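Long-range contact in hemolysin-related protein (Vibrio cholerae serotype O1, PDB 6MLT), which is a secreted matrix protein of the cholera biofilm that binds calcium and probably helps biofilms adhere through carbohydrate recognition: residues V478-D489 with F603-P611. Numbering follows the deposited sequence.
Sequences VSAYDFTGDGID and FRSATIRVP. With NA (sodium ion), chain H.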
loop_
_atom_site.group_PDB
_atom_site.type_symbol
_atom_site.label_atom_id
_atom_site.label_comp_id
_atom_site.label_asym_id
_atom_site.label_seq_id
_atom_site.Cartn_x
_atom_site.Cartn_y
_atom_site.Cartn_z
ATOM N N VAL A 478 0.855 12.859 -7.695
ATOM C CA VAL A 478 -0.483 12.784 -7.130
ATOM C C VAL A 478 -0.375 12.005 -5.826
ATOM O O VAL A 478 0.595 11.284 -5.586
ATOM C CB VAL A 478 -1.481 12.091 -8.080
ATOM C CG1 VAL A 478 -1.653 12.902 -9.359
ATOM C CG2 VAL A 478 -1.013 10.678 -8.408
ATOM N N SER A 479 -1.391 12.157 -4.979
ATOM C CA SER A 479 -1.529 11.329 -3.787
ATOM C C SER A 479 -3.012 11.066 -3.569
ATOM O O SER A 479 -3.862 11.518 -4.341
ATOM C CB SER A 479 -0.885 11.991 -2.563
ATOM O OG SER A 479 -1.607 13.142 -2.178
ATOM N N ALA A 480 -3.321 10.327 -2.507
ATOM C CA ALA A 480 -4.683 9.879 -2.253
ATOM C C ALA A 480 -5.029 10.080 -0.787
ATOM O O ALA A 480 -4.167 9.974 0.091
ATOM C CB ALA A 480 -4.859 8.405 -2.620
ATOM N N TYR A 481 -6.305 10.360 -0.532
ATOM C CA TYR A 481 -6.832 10.483 0.820
ATOM C C TYR A 481 -8.356 10.508 0.751
ATOM O O TYR A 481 -8.937 11.041 -0.201
ATOM C CB TYR A 481 -6.311 11.744 1.524
ATOM C CG TYR A 481 -7.004 11.999 2.847
ATOM C CD1 TYR A 481 -6.896 11.088 3.894
ATOM C CD2 TYR A 481 -7.786 13.133 3.044
ATOM C CE1 TYR A 481 -7.550 11.296 5.101
ATOM C CE2 TYR A 481 -8.442 13.356 4.252
ATOM C CZ TYR A 481 -8.323 12.431 5.272
ATOM O OH TYR A 481 -8.967 12.639 6.471
ATOM N N ASP A 482 -8.993 9.935 1.775
ATOM C CA ASP A 482 -10.454 9.897 1.889
ATOM C C ASP A 482 -10.899 11.106 2.702
ATOM O O ASP A 482 -11.049 11.042 3.922
ATOM C CB ASP A 482 -10.909 8.592 2.536
ATOM C CG ASP A 482 -12.414 8.520 2.721
ATOM O OD1 ASP A 482 -13.138 9.352 2.130
ATOM O OD2 ASP A 482 -12.874 7.640 3.473
ATOM N N PHE A 483 -11.110 12.230 2.010
ATOM C CA PHE A 483 -11.622 13.436 2.659
ATOM C C PHE A 483 -13.051 13.246 3.153
ATOM O O PHE A 483 -13.416 13.750 4.222
ATOM C CB PHE A 483 -11.593 14.619 1.691
ATOM C CG PHE A 483 -10.229 15.169 1.426
ATOM C CD1 PHE A 483 -9.659 16.083 2.294
ATOM C CD2 PHE A 483 -9.537 14.816 0.280
ATOM C CE1 PHE A 483 -8.404 16.610 2.037
ATOM C CE2 PHE A 483 -8.289 15.338 0.018
ATOM C CZ PHE A 483 -7.721 16.237 0.897
ATOM N N THR A 484 -13.883 12.562 2.371
ATOM C CA THR A 484 -15.312 12.527 2.657
ATOM C C THR A 484 -15.671 11.510 3.726
ATOM O O THR A 484 -16.752 11.610 4.311
ATOM C CB THR A 484 -16.114 12.216 1.391
ATOM O OG1 THR A 484 -15.782 10.903 0.925
ATOM C CG2 THR A 484 -15.829 13.248 0.298
ATOM N N GLY A 485 -14.803 10.537 3.983
ATOM C CA GLY A 485 -15.055 9.566 5.026
ATOM C C GLY A 485 -15.970 8.426 4.643
ATOM O O GLY A 485 -16.519 7.770 5.532
ATOM N N ASP A 486 -16.157 8.166 3.347
ATOM C CA ASP A 486 -16.980 7.056 2.884
ATOM C C ASP A 486 -16.164 5.807 2.577
ATOM O O ASP A 486 -16.707 4.839 2.038
ATOM C CB ASP A 486 -17.793 7.468 1.652
ATOM C CG ASP A 486 -16.935 7.709 0.411
ATOM O OD1 ASP A 486 -15.688 7.766 0.513
ATOM O OD2 ASP A 486 -17.528 7.845 -0.683
ATOM N N GLY A 487 -14.880 5.800 2.912
ATOM C CA GLY A 487 -14.038 4.647 2.665
ATOM C C GLY A 487 -13.402 4.600 1.293
ATOM O O GLY A 487 -12.619 3.677 1.025
ATOM N N ILE A 488 -13.703 5.565 0.424
ATOM C CA ILE A 488 -13.155 5.635 -0.928
ATOM C C ILE A 488 -12.236 6.847 -1.007
ATOM O O ILE A 488 -12.638 7.959 -0.654
ATOM C CB ILE A 488 -14.275 5.725 -1.981
ATOM C CG1 ILE A 488 -15.258 4.561 -1.803
ATOM C CG2 ILE A 488 -13.680 5.734 -3.396
ATOM C CD1 ILE A 488 -16.449 4.599 -2.751
ATOM N N ASP A 489 -11.006 6.635 -1.473
ATOM C CA ASP A 489 -10.041 7.724 -1.554
ATOM C C ASP A 489 -10.412 8.688 -2.674
ATOM O O ASP A 489 -10.877 8.278 -3.742
ATOM C CB ASP A 489 -8.631 7.185 -1.802
ATOM C CG ASP A 489 -7.947 6.671 -0.532
ATOM O OD1 ASP A 489 -8.542 6.749 0.565
ATOM O OD2 ASP A 489 -6.796 6.187 -0.642
ATOM N N PHE A 603 -0.783 2.714 -2.023
ATOM C CA PHE A 603 0.537 3.292 -2.219
ATOM C C PHE A 603 0.361 4.781 -2.472
ATOM O O PHE A 603 -0.396 5.182 -3.361
ATOM C CB PHE A 603 1.272 2.607 -3.377
ATOM C CG PHE A 603 2.762 2.555 -3.201
ATOM C CD1 PHE A 603 3.540 3.669 -3.475
ATOM C CD2 PHE A 603 3.387 1.398 -2.748
ATOM C CE1 PHE A 603 4.906 3.629 -3.305
ATOM C CE2 PHE A 603 4.759 1.358 -2.579
ATOM C CZ PHE A 603 5.519 2.473 -2.856
ATOM N N ARG A 604 1.051 5.587 -1.663
ATOM C CA ARG A 604 0.908 7.042 -1.641
ATOM C C ARG A 604 -0.525 7.467 -1.318
ATOM O O ARG A 604 -1.030 8.465 -1.828
ATOM C CB ARG A 604 1.415 7.661 -2.950
ATOM C CG ARG A 604 2.944 7.916 -2.913
ATOM C CD ARG A 604 3.499 8.383 -4.255
ATOM N NE ARG A 604 3.594 7.280 -5.214
ATOM C CZ ARG A 604 4.697 6.590 -5.475
ATOM N NH1 ARG A 604 5.843 6.867 -4.864
ATOM N NH2 ARG A 604 4.658 5.617 -6.368
ATOM N N SER A 605 -1.167 6.722 -0.421
ATOM C CA SER A 605 -2.413 7.128 0.211
ATOM C C SER A 605 -2.182 7.436 1.687
ATOM O O SER A 605 -1.464 6.706 2.381
ATOM C CB SER A 605 -3.485 6.040 0.099
ATOM O OG SER A 605 -4.610 6.399 0.879
ATOM N N ALA A 606 -2.812 8.507 2.165
ATOM C CA ALA A 606 -2.765 8.879 3.570
ATOM C C ALA A 606 -3.831 8.191 4.412
ATOM O O ALA A 606 -3.837 8.359 5.636
ATOM C CB ALA A 606 -2.918 10.399 3.715
ATOM N N THR A 607 -4.736 7.432 3.798
ATOM C CA THR A 607 -5.897 6.914 4.514
ATOM C C THR A 607 -5.521 5.677 5.320
ATOM O O THR A 607 -5.048 4.684 4.760
ATOM C CB THR A 607 -7.019 6.576 3.538
ATOM O OG1 THR A 607 -7.354 7.738 2.772
ATOM C CG2 THR A 607 -8.270 6.078 4.293
ATOM N N ILE A 608 -5.758 5.724 6.629
ATOM C CA ILE A 608 -5.537 4.551 7.472
ATOM C C ILE A 608 -6.643 3.545 7.187
ATOM O O ILE A 608 -7.831 3.868 7.288
ATOM C CB ILE A 608 -5.502 4.934 8.958
ATOM C CG1 ILE A 608 -4.305 5.843 9.240
ATOM C CG2 ILE A 608 -5.446 3.674 9.844
ATOM C CD1 ILE A 608 -4.269 6.400 10.666
ATOM N N ARG A 609 -6.258 2.325 6.821
ATOM C CA ARG A 609 -7.209 1.273 6.487
ATOM C C ARG A 609 -6.878 0.006 7.258
ATOM O O ARG A 609 -5.708 -0.368 7.380
ATOM C CB ARG A 609 -7.208 0.961 4.989
ATOM C CG ARG A 609 -8.014 1.935 4.185
ATOM C CD ARG A 609 -8.158 1.510 2.731
ATOM N NE ARG A 609 -9.107 2.390 2.062
ATOM C CZ ARG A 609 -8.781 3.526 1.457
ATOM N NH1 ARG A 609 -7.511 3.920 1.406
ATOM N NH2 ARG A 609 -9.731 4.261 0.889
ATOM N N VAL A 610 -7.919 -0.643 7.770
ATOM C CA VAL A 610 -7.822 -1.958 8.399
ATOM C C VAL A 610 -8.025 -3.015 7.317
ATOM O O VAL A 610 -8.967 -2.897 6.521
ATOM C CB VAL A 610 -8.855 -2.114 9.526
ATOM C CG1 VAL A 610 -8.773 -3.507 10.149
ATOM C CG2 VAL A 610 -8.653 -1.036 10.581
ATOM N N PRO A 611 -7.197 -4.055 7.251
ATOM C CA PRO A 611 -7.337 -5.044 6.172
ATOM C C PRO A 611 -8.651 -5.810 6.227
ATOM O O PRO A 611 -9.287 -5.954 7.274
ATOM C CB PRO A 611 -6.150 -5.994 6.380
ATOM C CG PRO A 611 -5.499 -5.602 7.656
ATOM C CD PRO A 611 -5.967 -4.245 8.040
HETATM NA NA NA H . -14.002 9.563 0.057
HETATM O O HOH W 1 -11.639 2.075 3.070
#
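Ala480 of the edge strand 478-481 forms a single parallel bridge with Ser605: Ala480 N donates weakly to Arg604 O, and Ala606 N returns a nearly straight bond of 2.9 Å to Ala480 O. The small Ala480 suits this close pass, its CB resting 3.9 Å from Ser605 CB. Beyond the bridge, Asp489 gathers the polar ends of Ser605, Thr607 and Arg609. Ser605 OG donates to Asp489 OD2 at 2.7 Å on the syn side, while Arg609 NH1 reaches the same oxygen from the other face of the carboxylate; Ser280 is a further partner of OD2. Ser605 OG also accepts from Thr607 N in an ST turn, a double use that a short hydroxyl serves well.

Thr607 OG1 gives its proton to Asp489 OD1, 2.7 Å away, and accepts from Asp482 N at 2.9 Å. With OG1 anti to its carbonyl carbon (chi1 -57°), Thr607 turns CG2 over one face of the Arg609 guanidinium. Arg609, extended from CG to NE, is long enough to span from its own backbone to the metal loop: NH2 pairs with Asp489 OD1 in a salt bridge and bonds Gly487 O at 170°, almost in the guanidinium plane, and a water links NE to that same carbonyl. The carboxylate and guanidinium planes stand 58° apart, so the salt bridge is not coplanar.

Gly487 takes a positive phi, a conformation easy for glycine, within the loop that wraps sodium. Asp482 OD1, Thr484 OG1, Asp486 OD1 and Ile488 O bind the ion, joined by Glu490. This is a DxTxDG variant of the EF-hand-like DxDxDG calcium-loop pattern, here holding sodium between two antiparallel blade strands, consistent with an FG-GAP-like beta-propeller, here tied to the C-terminal segment.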